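Side-chain contacts in TetR family transcription regulator (Marinobacter aquaeolei, PDB 3PAS), which probably binds DNA through a predicted N-terminal helix-turn-helix motif and regulates transcription, as other members of the TetR family do: residues 78-81 / 82-85; 126-129 / 130-134; 87-90 / 91-95. All blocks are in the same frame, centred on the assembly; numbering follows the deposited sequence. Where two conformers were deposited one is given.

Overall arrangement
Entering from the N-terminal side, the chain leaves helix 52-76 and meets contact 1, the capped start of helix 81-98. Contact 3 follows further along that same helix, and contact 2 comes last, where helix 117-126 gives way to helix 128-140. All three are local: each joins residues about one helical turn apart in a continuous stretch, so none closes a long loop; they stand in series and none encloses or crosses another. Contacts 1 and 2 meet through packing of L85 on L130 and of L81 against A133, their centres about 13 Å apart. L130 also packs on Q88 of contact 3. Together they tie helices 81-98 and 128-140 to helix 52-76.

Contact 1 (78-81 / 82-85); sequences GKDL and REGL
D80 caps the start of helix 81-98 by turning its carboxylate back onto the first turn: OD1 of D80 accepts the backbone N-H of E83 at 2.9 Å, which makes D80 a side-chain N-cap. The bond is straight (N-H...O 164°) and the donor arrives nearly along the C-O axis of the carboxylate. It depends on chi1 of 60°, which sets CG of D80 between its own backbone N and carbonyl carbon and so swings OD1 over the turn. The carboxylate of D80, at the N-terminal end, would probably also be stabilised by the helix dipole. The same OD1 lies 3.3 Å from CB of E83, whose side chain bends away at chi2; the two carboxylate planes are inclined by 51°. E83 does not complete a reciprocal cap. Its OE2 instead takes a hydrogen bond from a water, 3.0 Å away, and that water accepts from the backbone N of K79, while R86 forms a salt bridge with OE2. Behind the cap, the backbone continues the helix: G84 N donates to D80 O and L85 N to L81 O, at 2.9 and 3.0 Å respectively. L81 and L85, one turn apart, lie side by side and point the same way, CG of L81 being 4.1 Å from CD1 of L85. L85 is buried and L81 partly so; both touch F75 of helix 52-76, L81 reaches A133 and L85 reaches L130 of helix 128-140. On another side, R82 extends to helix 175-189, hydrogen-bonding N183 and making a cation-pi contact with W186.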
ATOM      1  N   GLY B  78     -21.535  13.431  11.794  1.00 28.50           N
ATOM      2  CA  GLY B  78     -20.633  14.591  11.802  1.00 27.83           C
ATOM      3  C   GLY B  78     -21.438  15.860  11.593  1.00 28.68           C
ATOM      4  O   GLY B  78     -22.383  15.852  10.813  1.00 24.64           O
ATOM      5  N   LYS B  79     -21.065  16.950  12.266  1.00 28.31           N
ATOM      6  CA  LYS B  79     -21.819  18.209  12.122  1.00 35.65           C
ATOM      7  C   LYS B  79     -21.456  18.982  10.858  1.00 34.07           C
ATOM      8  O   LYS B  79     -22.140  19.928  10.508  1.00 32.76           O
ATOM      9  CB  LYS B  79     -21.698  19.091  13.382  1.00 37.78           C
ATOM     10  CG  LYS B  79     -22.343  18.403  14.599  1.00 44.06           C
ATOM     11  CD  LYS B  79     -22.299  19.257  15.865  1.00 52.00           C
ATOM     12  CE  LYS B  79     -23.085  18.591  17.011  1.00 54.44           C
ATOM     13  NZ  LYS B  79     -23.067  19.410  18.300  1.00 52.67           N
ATOM     14  N   ASP B  80     -20.373  18.586  10.185  1.00 28.86           N
ATOM     15  CA  ASP B  80     -20.021  19.138   8.879  1.00 25.34           C
ATOM     16  C   ASP B  80     -19.197  18.086   8.138  1.00 25.99           C
ATOM     17  O   ASP B  80     -18.991  16.998   8.705  1.00 21.96           O
ATOM     18  CB  ASP B  80     -19.296  20.493   8.973  1.00 26.04           C
ATOM     19  CG  ASP B  80     -17.964  20.463   9.767  1.00 35.48           C
ATOM     20  OD1 ASP B  80     -17.367  19.430  10.061  1.00 29.16           O
ATOM     21  OD2 ASP B  80     -17.483  21.560  10.110  1.00 39.63           O
ATOM     22  N   LEU B  81     -18.715  18.396   6.916  1.00 24.08           N
ATOM     23  CA  LEU B  81     -17.921  17.415   6.117  1.00 22.67           C
ATOM     24  C   LEU B  81     -16.650  16.925   6.819  1.00 22.43           C
ATOM     25  O   LEU B  81     -16.403  15.720   6.889  1.00 21.57           O
ATOM     26  CB  LEU B  81     -17.555  17.980   4.730  1.00 18.60           C
ATOM     27  CG  LEU B  81     -16.803  17.036   3.775  1.00 20.82           C
ATOM     28  CD1 LEU B  81     -17.605  15.775   3.399  1.00 20.53           C
ATOM     29  CD2 LEU B  81     -16.344  17.831   2.481  1.00 23.00           C
ATOM     30  N   ARG B  82     -15.882  17.852   7.365  1.00 20.02           N
ATOM     31  CA  ARG B  82     -14.665  17.458   8.053  1.00 20.86           C
ATOM     32  C   ARG B  82     -14.954  16.564   9.247  1.00 20.02           C
ATOM     33  O   ARG B  82     -14.270  15.555   9.440  1.00 23.09           O
ATOM     34  CB  ARG B  82     -13.909  18.669   8.516  1.00 18.63           C
ATOM     35  CG  ARG B  82     -12.519  18.347   9.065  1.00 16.90           C
ATOM     36  CD  ARG B  82     -11.807  19.579   9.609  1.00 23.02           C
ATOM     37  NE  ARG B  82     -10.389  19.286   9.846  1.00 24.49           N
ATOM     38  CZ  ARG B  82      -9.926  18.639  10.920  1.00 23.08           C
ATOM     39  NH1 ARG B  82     -10.746  18.205  11.862  1.00 27.86           N
ATOM     40  NH2 ARG B  82      -8.627  18.389  11.028  1.00 24.25           N
ATOM     41  N   GLU B  83     -15.948  16.943  10.062  1.00 20.53           N
ATOM     42  CA  GLU B  83     -16.345  16.105  11.226  1.00 20.96           C
ATOM     43  C   GLU B  83     -16.840  14.750  10.810  1.00 19.11           C
ATOM     44  O   GLU B  83     -16.583  13.745  11.486  1.00 18.15           O
ATOM     45  CB  GLU B  83     -17.417  16.793  12.122  1.00 22.98           C
ATOM     46  CG  GLU B  83     -16.810  17.772  13.077  1.00 30.14           C
ATOM     47  CD  GLU B  83     -15.848  17.039  14.046  1.00 34.05           C
ATOM     48  OE1 GLU B  83     -14.641  17.332  13.950  1.00 36.61           O
ATOM     49  OE2 GLU B  83     -16.300  16.160  14.829  1.00 39.06           O
ATOM     50  N   GLY B  84     -17.568  14.696   9.696  1.00 20.08           N
ATOM     51  CA  GLY B  84     -18.062  13.445   9.192  1.00 18.28           C
ATOM     52  C   GLY B  84     -16.900  12.526   8.790  1.00 19.75           C
ATOM     53  O   GLY B  84     -16.897  11.337   9.077  1.00 17.47           O
ATOM     54  N   LEU B  85     -15.911  13.080   8.120  1.00 18.12           N
ATOM     55  CA  LEU B  85     -14.778  12.291   7.677  1.00 18.20           C
ATOM     56  C   LEU B  85     -13.924  11.881   8.879  1.00 17.67           C
ATOM     57  O   LEU B  85     -13.381  10.770   8.916  1.00 16.30           O
ATOM     58  CB  LEU B  85     -13.943  13.069   6.652  1.00 20.22           C
ATOM     59  CG  LEU B  85     -14.609  13.292   5.281  1.00 20.17           C
ATOM     60  CD1 LEU B  85     -13.768  14.294   4.470  1.00 20.00           C
ATOM     61  CD2 LEU B  85     -14.786  11.960   4.553  1.00 19.05           C
TER
HETATM   62  O   HOH W   1     -19.294  16.202  14.616  1.00 40.34           O

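Contact 2 (126-129 / 130-134); sequences RAAN and LLNAV
L131 lays its branch alongside the carbonyl of A127, the first residue past helix 117-126 and the N-cap of helix 128-140. Its CG comes within 3.6 Å of A127 O, and its CD1 reaches the methyl of A127 at 4.3 Å, a loose apolar touch. This follows from chi1 of -61°, which puts CG beside the backbone N and sends the branch back toward the preceding turn. The carbonyl oxygen of A127 is also the acceptor for L131 N, at 3.1 Å and in the carbonyl plane, with a weak, bent second bond from L130 N. N132 is turned in the same sense: its amide leans back over A128, with CG 3.2 Å from A128 O and ND2 4.0 Å from the methyl of A128. The amide nitrogen nevertheless makes no hydrogen bond to that carbonyl, because the angle is poor; A128 O is served by the backbone N of N132, at 2.7 Å and with an N-H...O angle of 166°. One residue on, the methyl of A133 sits 3.4 Å from N129 O, whose bond from A133 N is long and weak. These i to i+4 bonds start the new helix directly after the helix break at A127. L130 departs from the side-chain pattern, its CG lying opposite the backbone N (chi1 160°), and points into the protein. There it packs on L72 and F75 of helix 52-76 and on L85 and Q88 of helix 81-98. A133 touches F75 and L81 of the same two helices, and L131 meets F148 of helix 148-167.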
ATOM      1  N   ARG B 126     -23.647   1.991  -2.803  1.00 29.69           N
ATOM      2  CA  ARG B 126     -24.017   1.882  -1.386  1.00 28.63           C
ATOM      3  C   ARG B 126     -23.401   3.046  -0.577  1.00 29.10           C
ATOM      4  O   ARG B 126     -24.011   3.585   0.375  1.00 28.97           O
ATOM      5  CB  ARG B 126     -23.505   0.572  -0.814  1.00 32.28           C
ATOM      6  CG  ARG B 126     -24.140   0.239   0.534  1.00 35.95           C
ATOM      7  CD  ARG B 126     -23.792  -1.144   0.928  1.00 36.17           C
ATOM      8  NE  ARG B 126     -24.491  -1.580   2.123  1.00 32.23           N
ATOM      9  CZ  ARG B 126     -25.593  -2.331   2.157  1.00 34.39           C
ATOM     10  NH1 ARG B 126     -26.222  -2.732   1.059  1.00 29.26           N
ATOM     11  NH2 ARG B 126     -26.084  -2.682   3.325  1.00 34.57           N
ATOM     12  N   ALA B 127     -22.200   3.446  -0.984  1.00 28.23           N
ATOM     13  CA  ALA B 127     -21.505   4.573  -0.353  1.00 28.35           C
ATOM     14  C   ALA B 127     -21.830   5.975  -0.941  1.00 28.63           C
ATOM     15  O   ALA B 127     -21.141   6.956  -0.647  1.00 23.83           O
ATOM     16  CB  ALA B 127     -20.008   4.331  -0.388  1.00 25.73           C
ATOM     17  N   ALA B 128     -22.882   6.084  -1.736  1.00 27.76           N
ATOM     18  CA  ALA B 128     -23.173   7.301  -2.484  1.00 29.96           C
ATOM     19  C   ALA B 128     -23.252   8.581  -1.634  1.00 29.05           C
ATOM     20  O   ALA B 128     -22.725   9.622  -2.040  1.00 28.06           O
ATOM     21  CB  ALA B 128     -24.472   7.136  -3.304  1.00 31.77           C
ATOM     22  N   ASN B 129     -23.875   8.507  -0.471  1.00 26.81           N
ATOM     23  CA  ASN B 129     -24.010   9.678   0.379  1.00 29.63           C
ATOM     24  C   ASN B 129     -22.665  10.243   0.814  1.00 27.42           C
ATOM     25  O   ASN B 129     -22.524  11.464   0.950  1.00 27.24           O
ATOM     26  CB  ASN B 129     -24.890   9.393   1.607  1.00 30.78           C
ATOM     27  CG  ASN B 129     -26.357   9.157   1.226  1.00 33.67           C
ATOM     28  OD1 ASN B 129     -26.829   9.583   0.160  1.00 30.00           O
ATOM     29  ND2 ASN B 129     -27.075   8.482   2.094  1.00 32.11           N
ATOM     30  N   LEU B 130     -21.695   9.368   1.062  1.00 25.13           N
ATOM     31  CA  LEU B 130     -20.346   9.835   1.395  1.00 23.78           C
ATOM     32  C   LEU B 130     -19.661  10.394   0.174  1.00 21.70           C
ATOM     33  O   LEU B 130     -19.139  11.500   0.235  1.00 24.73           O
ATOM     34  CB  LEU B 130     -19.472   8.711   1.979  1.00 24.34           C
ATOM     35  CG  LEU B 130     -17.931   8.937   1.920  1.00 30.07           C
ATOM     36  CD1 LEU B 130     -17.585   9.981   2.815  1.00 31.40           C
ATOM     37  CD2 LEU B 130     -17.158   7.661   2.282  1.00 43.14           C
ATOM     38  N   LEU B 131     -19.712   9.657  -0.945  1.00 24.26           N
ATOM     39  CA  LEU B 131     -18.987  10.027  -2.145  1.00 25.24           C
ATOM     40  C   LEU B 131     -19.576  11.300  -2.753  1.00 24.25           C
ATOM     41  O   LEU B 131     -18.853  12.149  -3.185  1.00 23.30           O
ATOM     42  CB  LEU B 131     -18.978   8.889  -3.171  1.00 25.27           C
ATOM     43  CG  LEU B 131     -18.310   7.594  -2.702  1.00 28.21           C
ATOM     44  CD1 LEU B 131     -18.557   6.482  -3.781  1.00 32.56           C
ATOM     45  CD2 LEU B 131     -16.835   7.793  -2.381  1.00 29.50           C
ATOM     46  N   ASN B 132     -20.899  11.449  -2.731  1.00 22.06           N
ATOM     47  CA  ASN B 132     -21.520  12.694  -3.232  1.00 23.36           C
ATOM     48  C   ASN B 132     -21.130  13.911  -2.391  1.00 20.90           C
ATOM     49  O   ASN B 132     -20.903  14.990  -2.913  1.00 22.50           O
ATOM     50  CB  ASN B 132     -23.049  12.548  -3.340  1.00 23.95           C
ATOM     51  CG  ASN B 132     -23.456  11.583  -4.433  1.00 30.53           C
ATOM     52  OD1 ASN B 132     -22.707  11.375  -5.385  1.00 28.62           O
ATOM     53  ND2 ASN B 132     -24.672  11.011  -4.328  1.00 29.30           N
ATOM     54  N   ALA B 133     -21.004  13.724  -1.077  1.00 18.07           N
ATOM     55  CA  ALA B 133     -20.656  14.822  -0.175  1.00 22.16           C
ATOM     56  C   ALA B 133     -19.186  15.217  -0.416  1.00 19.81           C
ATOM     57  O   ALA B 133     -18.780  16.406  -0.477  1.00 18.61           O
ATOM     58  CB  ALA B 133     -20.901  14.394   1.308  1.00 19.39           C
ATOM     59  N   VAL B 134     -18.364  14.205  -0.617  1.00 22.48           N
ATOM     60  CA  VAL B 134     -16.965  14.479  -0.919  1.00 21.56           C
ATOM     61  C   VAL B 134     -16.838  15.219  -2.259  1.00 19.85           C
ATOM     62  O   VAL B 134     -16.092  16.184  -2.366  1.00 22.85           O
ATOM     63  CB  VAL B 134     -16.102  13.202  -0.836  1.00 21.69           C
ATOM     64  CG1 VAL B 134     -14.715  13.430  -1.493  1.00 24.30           C
ATOM     65  CG2 VAL B 134     -15.899  12.852   0.633  1.00 22.26           C
TER

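Contact 3 (87-90 / 91-95); sequences RQWH and TLFRI
R87 offers its carbonyl oxygen to T91, whose backbone N donates to it at 3.0 Å. The hydroxyl of T91 lies 3.2 Å from R87 O and is hydrogen-bonded with S74 OG of helix 52-76. At Q88 the backbone makes the step, L92 N donating to Q88 O at 2.9 Å, while CG of L92 rests against that oxygen; in the conformer described, CG of Q88 also meets CD1 of L92. W89 and F93 come next, both with CG opposite the backbone N, and lie side by side pointing the same way. Their rings are oblique, with the five-membered ring of W89 and the phenyl of F93 inclined by 42° and their centroids 6.0 Å apart. The nearest approach is NE1 of W89 to CD2 of F93 at 4.0 Å; this nitrogen has a weak hydrogen bond to I178 O. H90 is linked to R94 through a water that sits in the plane of both flat groups, 2.7 Å from ND1 of H90 and 2.9 Å from NE of R94. The water accepts from NE. The charged or polar ends are pinned further out, NE2 of H90 by E179 and NH2 of R94 by a salt bridge to D175. With F93 N bonded to W89 O and R94 N to H90 O, the four steps are the i to i+4 bonds of an alpha helix in mid-course. The ring of W89 also stands edge-to-face with F182 of helix 175-189. F93 packs on L162 and V163 of helix 148-167, and L92 rests on V67 of helix 52-76, placing this part of helix 81-98 against those three helices, with L130 of helix 128-140 on Q88.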
ATOM      1  N   ARG B  87     -15.063  11.332  11.971  1.00 18.47           N
ATOM      2  CA  ARG B  87     -15.726  10.246  12.700  1.00 19.46           C
ATOM      3  C   ARG B  87     -15.568   8.942  11.966  1.00 18.11           C
ATOM      4  O   ARG B  87     -15.308   7.929  12.557  1.00 19.26           O
ATOM      5  CB  ARG B  87     -17.198  10.509  12.888  1.00 20.84           C
ATOM      6  CG  ARG B  87     -17.461  11.633  13.799  1.00 24.96           C
ATOM      7  CD  ARG B  87     -18.933  12.012  13.766  1.00 33.68           C
ATOM      8  NE  ARG B  87     -19.312  12.743  14.980  1.00 39.47           N
ATOM      9  CZ  ARG B  87     -19.768  12.178  16.104  1.00 46.18           C
ATOM     10  NH1 ARG B  87     -19.934  10.854  16.223  1.00 41.62           N
ATOM     11  NH2 ARG B  87     -20.052  12.960  17.130  1.00 49.52           N
ATOM     12  N   GLN B  88     -15.776   8.963  10.662  1.00 20.70           N
ATOM     13  CA  GLN B  88     -15.661   7.783   9.780  0.50 17.85           C
ATOM     14  C   GLN B  88     -14.263   7.187   9.886  1.00 18.19           C
ATOM     15  O   GLN B  88     -14.081   5.998   9.887  1.00 18.40           O
ATOM     16  CB  GLN B  88     -15.905   8.209   8.333  0.50 19.07           C
ATOM     17  CG  GLN B  88     -15.164   7.380   7.252  0.50 17.18           C
ATOM     18  CD  GLN B  88     -14.451   8.322   6.312  0.50 22.01           C
ATOM     19  OE1 GLN B  88     -13.388   8.908   6.653  0.50 20.95           O
ATOM     20  NE2 GLN B  88     -15.070   8.551   5.138  0.50 27.88           N
ATOM     21  N   TRP B  89     -13.281   8.067   9.928  1.00 17.03           N
ATOM     22  CA  TRP B  89     -11.855   7.662  10.016  1.00 18.68           C
ATOM     23  C   TRP B  89     -11.585   6.892  11.263  1.00 18.48           C
ATOM     24  O   TRP B  89     -10.982   5.812  11.213  1.00 19.15           O
ATOM     25  CB  TRP B  89     -10.944   8.866   9.918  1.00 18.41           C
ATOM     26  CG  TRP B  89      -9.507   8.659  10.227  1.00 18.42           C
ATOM     27  CD1 TRP B  89      -8.943   8.494  11.449  1.00 20.00           C
ATOM     28  CD2 TRP B  89      -8.433   8.609   9.279  1.00 16.46           C
ATOM     29  NE1 TRP B  89      -7.594   8.314  11.323  1.00 19.13           N
ATOM     30  CE2 TRP B  89      -7.256   8.405  10.000  1.00 19.06           C
ATOM     31  CE3 TRP B  89      -8.366   8.744   7.884  1.00 22.33           C
ATOM     32  CZ2 TRP B  89      -5.992   8.335   9.388  1.00 20.74           C
ATOM     33  CZ3 TRP B  89      -7.155   8.682   7.284  1.00 17.06           C
ATOM     34  CH2 TRP B  89      -5.946   8.470   8.051  1.00 20.46           C
ATOM     35  N   HIS B  90     -12.026   7.430  12.386  1.00 19.86           N
ATOM     36  CA  HIS B  90     -11.891   6.744  13.667  1.00 20.55           C
ATOM     37  C   HIS B  90     -12.617   5.405  13.639  1.00 21.18           C
ATOM     38  O   HIS B  90     -12.090   4.424  14.147  1.00 17.10           O
ATOM     39  CB  HIS B  90     -12.385   7.595  14.866  1.00 25.54           C
ATOM     40  CG  HIS B  90     -11.371   8.578  15.383  1.00 23.04           C
ATOM     41  ND1 HIS B  90     -10.521   8.304  16.442  1.00 21.53           N
ATOM     42  CD2 HIS B  90     -11.097   9.840  14.995  1.00 23.84           C
ATOM     43  CE1 HIS B  90      -9.770   9.369  16.674  1.00 19.92           C
ATOM     44  NE2 HIS B  90     -10.089  10.308  15.793  1.00 20.84           N
ATOM     45  N   THR B  91     -13.836   5.344  13.084  1.00 19.08           N
ATOM     46  CA  THR B  91     -14.590   4.057  13.061  1.00 18.40           C
ATOM     47  C   THR B  91     -13.874   2.985  12.177  1.00 18.90           C
ATOM     48  O   THR B  91     -13.679   1.843  12.592  1.00 19.91           O
ATOM     49  CB  THR B  91     -16.017   4.288  12.560  1.00 19.36           C
ATOM     50  OG1 THR B  91     -16.655   5.148  13.504  1.00 19.49           O
ATOM     51  CG2 THR B  91     -16.739   2.966  12.452  1.00 23.61           C
ATOM     52  N   LEU B  92     -13.390   3.410  11.023  1.00 21.10           N
ATOM     53  CA  LEU B  92     -12.660   2.515  10.110  1.00 19.67           C
ATOM     54  C   LEU B  92     -11.331   2.017  10.721  1.00 18.97           C
ATOM     55  O   LEU B  92     -10.968   0.844  10.602  1.00 17.85           O
ATOM     56  CB  LEU B  92     -12.376   3.189   8.804  1.00 17.49           C
ATOM     57  CG  LEU B  92     -13.516   3.336   7.777  1.00 27.17           C
ATOM     58  CD1 LEU B  92     -13.110   4.317   6.658  1.00 23.99           C
ATOM     59  CD2 LEU B  92     -14.015   2.052   7.226  1.00 23.11           C
ATOM     60  N   PHE B  93     -10.638   2.902  11.392  1.00 19.31           N
ATOM     61  CA  PHE B  93      -9.365   2.550  11.994  1.00 19.89           C
ATOM     62  C   PHE B  93      -9.636   1.507  13.086  1.00 20.11           C
ATOM     63  O   PHE B  93      -8.913   0.514  13.172  1.00 19.81           O
ATOM     64  CB  PHE B  93      -8.686   3.801  12.533  1.00 16.00           C
ATOM     65  CG  PHE B  93      -7.189   3.679  12.636  1.00 23.33           C
ATOM     66  CD1 PHE B  93      -6.625   2.796  13.523  1.00 19.99           C
ATOM     67  CD2 PHE B  93      -6.352   4.507  11.906  1.00 19.79           C
ATOM     68  CE1 PHE B  93      -5.267   2.698  13.649  1.00 20.60           C
ATOM     69  CE2 PHE B  93      -5.010   4.383  11.998  1.00 24.27           C
ATOM     70  CZ  PHE B  93      -4.448   3.502  12.898  1.00 23.70           C
ATOM     71  N   ARG B  94     -10.701   1.700  13.883  1.00 20.26           N
ATOM     72  CA  ARG B  94     -11.046   0.754  14.934  1.00 20.42           C
ATOM     73  C   ARG B  94     -11.468  -0.590  14.375  1.00 20.26           C
ATOM     74  O   ARG B  94     -11.132  -1.620  14.938  1.00 20.90           O
ATOM     75  CB  ARG B  94     -12.160   1.304  15.817  1.00 22.45           C
ATOM     76  CG  ARG B  94     -11.692   2.436  16.678  1.00 30.42           C
ATOM     77  CD  ARG B  94     -12.829   3.064  17.503  1.00 37.50           C
ATOM     78  NE  ARG B  94     -12.254   3.886  18.572  1.00 34.63           N
ATOM     79  CZ  ARG B  94     -12.505   3.774  19.876  1.00 42.75           C
ATOM     80  NH1 ARG B  94     -13.389   2.897  20.363  1.00 38.92           N
ATOM     81  NH2 ARG B  94     -11.860   4.577  20.705  1.00 36.36           N
ATOM     82  N   ILE B  95     -12.223  -0.584  13.283  1.00 20.85           N
ATOM     83  CA  ILE B  95     -12.606  -1.824  12.616  1.00 20.49           C
ATOM     84  C   ILE B  95     -11.375  -2.586  12.148  1.00 19.05           C
ATOM     85  O   ILE B  95     -11.295  -3.800  12.359  1.00 22.90           O
ATOM     86  CB  ILE B  95     -13.589  -1.600  11.437  1.00 22.49           C
ATOM     87  CG1 ILE B  95     -14.924  -1.038  11.954  1.00 23.53           C
ATOM     88  CG2 ILE B  95     -13.755  -2.909  10.599  1.00 20.92           C
ATOM     89  CD1 ILE B  95     -15.843  -0.434  10.819  1.00 25.58           C
TER
HETATM   90  O   HOH W   2     -10.505   6.094  18.051  1.00 33.80           O